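Local coordinates for putative primosome component (PDB 2QGZ), which probably acts as an ATP-binding helicase loader of the DnaI type, delivering replicative helicase to DNA during primosome assembly, at residues A[261-266]-A[284-289]. Sequence-based numbering, arbitrary orientation.
Sequences DLERKW and RVRYLA
Glu263 and Arg286 reach for each other across the surface of a P-loop NTPase domain and link the C-terminal residue of helix 259-263 to the C-terminal part of helix 281-288 in a single salt bridge. The backbones are well apart, with 10.3 Å between Glu263 CA and Val285 CA, so long side chains have to span the gap. Arg286 does most of the reaching: its chain is extended from CG to NE and puts the guanidinium at the carboxylate. Glu263 leaves its helix with CG anti to the backbone N (chi1 -170°) and runs on extended, meeting the arginine chain at about a right angle.

One N-H carries the bond. Arg286 NH2 donates to Glu263 OE2 at 2.8 Å, with an N-H...O angle of 151°, so the bond is bent. The acceptor sits at the guanidinium edge, a little out of its plane, and the donor comes to OE2 from the anti side, tilted out of the carboxylate plane. With the two flat groups turned 53° apart, this is a one-point grip rather than a two-pronged, coplanar pairing. Both residues are partly exposed, so solvent probably weakens the attraction.

Beneath the bridge the helices are also joined by side-chain contacts. Leu262 and Val285 both lie on Tyr156 of strand 154-158, while Met282 of helix 281-288 is touched by Leu262, Glu263 and Trp266. Arg284 NE is hydrogen-bonded to Gln238 OE1. Some backbone polar atoms are paired close by: a type I turn from Glu263 to Trp266 starts on the last residue of the first helix, Trp266 N bonding Glu263 O at 2.9 Å, and Ala289 N returns to Val285 O as the chain enters edge strand 289-293. Leu262 CD1 rests 3.7 Å above one face of the Trp266 indole, offset toward its rim.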
loop_
_atom_site.group_PDB
_atom_site.type_symbol
_atom_site.label_atom_id
_atom_site.label_comp_id
_atom_site.label_asym_id
_atom_site.label_seq_id
_atom_site.Cartn_x
_atom_site.Cartn_y
_atom_site.Cartn_z
ATOM N N ASP A 261 -1.468 -5.487 17.100
ATOM C CA ASP A 261 -1.483 -4.153 17.695
ATOM C C ASP A 261 -2.467 -3.221 16.995
ATOM O O ASP A 261 -3.044 -2.331 17.624
ATOM C CB ASP A 261 -0.083 -3.520 17.651
ATOM C CG ASP A 261 0.761 -3.846 18.884
ATOM O OD1 ASP A 261 1.088 -5.036 19.109
ATOM O OD2 ASP A 261 1.103 -2.897 19.628
ATOM N N LEU A 262 -2.648 -3.411 15.691
ATOM C CA LEU A 262 -3.563 -2.564 14.935
ATOM C C LEU A 262 -4.991 -2.824 15.376
ATOM O O LEU A 262 -5.782 -1.897 15.543
ATOM C CB LEU A 262 -3.446 -2.832 13.433
ATOM C CG LEU A 262 -4.447 -2.032 12.594
ATOM C CD1 LEU A 262 -4.229 -0.540 12.826
ATOM C CD2 LEU A 262 -4.305 -2.389 11.123
ATOM N N GLU A 263 -5.317 -4.097 15.561
ATOM C CA GLU A 263 -6.654 -4.476 15.979
ATOM C C GLU A 263 -6.920 -4.003 17.406
ATOM O O GLU A 263 -7.931 -3.349 17.676
ATOM C CB GLU A 263 -6.822 -5.994 15.892
ATOM C CG GLU A 263 -8.256 -6.449 16.083
ATOM C CD GLU A 263 -8.450 -7.927 15.796
ATOM O OE1 GLU A 263 -9.619 -8.367 15.750
ATOM O OE2 GLU A 263 -7.442 -8.645 15.619
ATOM N N ARG A 264 -5.997 -4.328 18.308
ATOM C CA ARG A 264 -6.115 -3.955 19.713
ATOM C C ARG A 264 -6.180 -2.445 19.916
ATOM O O ARG A 264 -6.359 -1.975 21.036
ATOM C CB ARG A 264 -4.950 -4.541 20.508
ATOM N N LYS A 265 -6.033 -1.686 18.837
ATOM C CA LYS A 265 -6.093 -0.232 18.925
ATOM C C LYS A 265 -7.429 0.272 18.395
ATOM O O LYS A 265 -7.884 1.347 18.774
ATOM C CB LYS A 265 -4.943 0.395 18.140
ATOM N N TRP A 266 -8.054 -0.506 17.516
ATOM C CA TRP A 266 -9.345 -0.124 16.953
ATOM C C TRP A 266 -10.493 -0.454 17.906
ATOM O O TRP A 266 -10.951 -1.595 17.975
ATOM C CB TRP A 266 -9.581 -0.819 15.606
ATOM C CG TRP A 266 -8.862 -0.186 14.439
ATOM C CD1 TRP A 266 -8.403 1.104 14.350
ATOM C CD2 TRP A 266 -8.598 -0.791 13.166
ATOM N NE1 TRP A 266 -7.876 1.335 13.099
ATOM C CE2 TRP A 266 -7.982 0.191 12.353
ATOM C CE3 TRP A 266 -8.823 -2.069 12.632
ATOM C CZ2 TRP A 266 -7.591 -0.065 11.033
ATOM C CZ3 TRP A 266 -8.434 -2.323 11.318
ATOM C CH2 TRP A 266 -7.824 -1.323 10.535
ATOM N N ARG A 284 -10.076 -8.811 6.823
ATOM C CA ARG A 284 -9.881 -8.582 5.400
ATOM C C ARG A 284 -8.431 -8.169 5.147
ATOM O O ARG A 284 -7.839 -8.533 4.127
ATOM C CB ARG A 284 -10.837 -7.501 4.890
ATOM C CG ARG A 284 -12.310 -7.888 4.954
ATOM C CD ARG A 284 -13.142 -6.942 4.112
ATOM N NE ARG A 284 -14.579 -7.162 4.262
ATOM C CZ ARG A 284 -15.251 -8.196 3.763
ATOM N NH1 ARG A 284 -14.630 -9.138 3.065
ATOM N NH2 ARG A 284 -16.559 -8.273 3.953
ATOM N N VAL A 285 -7.858 -7.411 6.080
ATOM C CA VAL A 285 -6.471 -6.996 5.952
ATOM C C VAL A 285 -5.588 -8.246 5.984
ATOM O O VAL A 285 -4.718 -8.418 5.127
ATOM C CB VAL A 285 -6.047 -6.055 7.101
ATOM C CG1 VAL A 285 -4.592 -5.660 6.935
ATOM C CG2 VAL A 285 -6.915 -4.816 7.107
ATOM N N ARG A 286 -5.827 -9.121 6.963
ATOM C CA ARG A 286 -5.042 -10.344 7.098
ATOM C C ARG A 286 -5.225 -11.260 5.906
ATOM O O ARG A 286 -4.359 -12.072 5.597
ATOM C CB ARG A 286 -5.431 -11.121 8.358
ATOM C CG ARG A 286 -5.118 -10.439 9.677
ATOM C CD ARG A 286 -5.335 -11.414 10.829
ATOM N NE ARG A 286 -5.006 -10.827 12.127
ATOM C CZ ARG A 286 -5.813 -10.025 12.821
ATOM N NH1 ARG A 286 -7.016 -9.709 12.352
ATOM N NH2 ARG A 286 -5.408 -9.525 13.984
ATOM N N TYR A 287 -6.358 -11.150 5.236
ATOM C CA TYR A 287 -6.596 -12.009 4.089
ATOM C C TYR A 287 -5.892 -11.468 2.838
ATOM O O TYR A 287 -5.364 -12.237 2.036
ATOM C CB TYR A 287 -8.107 -12.162 3.861
ATOM C CG TYR A 287 -8.469 -12.905 2.599
ATOM C CD1 TYR A 287 -8.574 -12.236 1.382
ATOM C CD2 TYR A 287 -8.660 -14.280 2.610
ATOM C CE1 TYR A 287 -8.854 -12.920 0.205
ATOM C CE2 TYR A 287 -8.939 -14.979 1.436
ATOM C CZ TYR A 287 -9.031 -14.292 0.237
ATOM O OH TYR A 287 -9.264 -14.978 -0.937
ATOM N N LEU A 288 -5.863 -10.146 2.695
ATOM C CA LEU A 288 -5.242 -9.504 1.538
ATOM C C LEU A 288 -3.721 -9.356 1.584
ATOM O O LEU A 288 -3.075 -9.319 0.534
ATOM C CB LEU A 288 -5.850 -8.118 1.326
ATOM C CG LEU A 288 -7.314 -8.069 0.909
ATOM C CD1 LEU A 288 -7.907 -6.719 1.250
ATOM C CD2 LEU A 288 -7.409 -8.358 -0.572
ATOM N N ALA A 289 -3.138 -9.284 2.778
ATOM C CA ALA A 289 -1.688 -9.091 2.849
ATOM C C ALA A 289 -0.942 -9.861 3.933
ATOM O O ALA A 289 -1.490 -10.175 4.986
ATOM C CB ALA A 289 -1.394 -7.607 2.987
#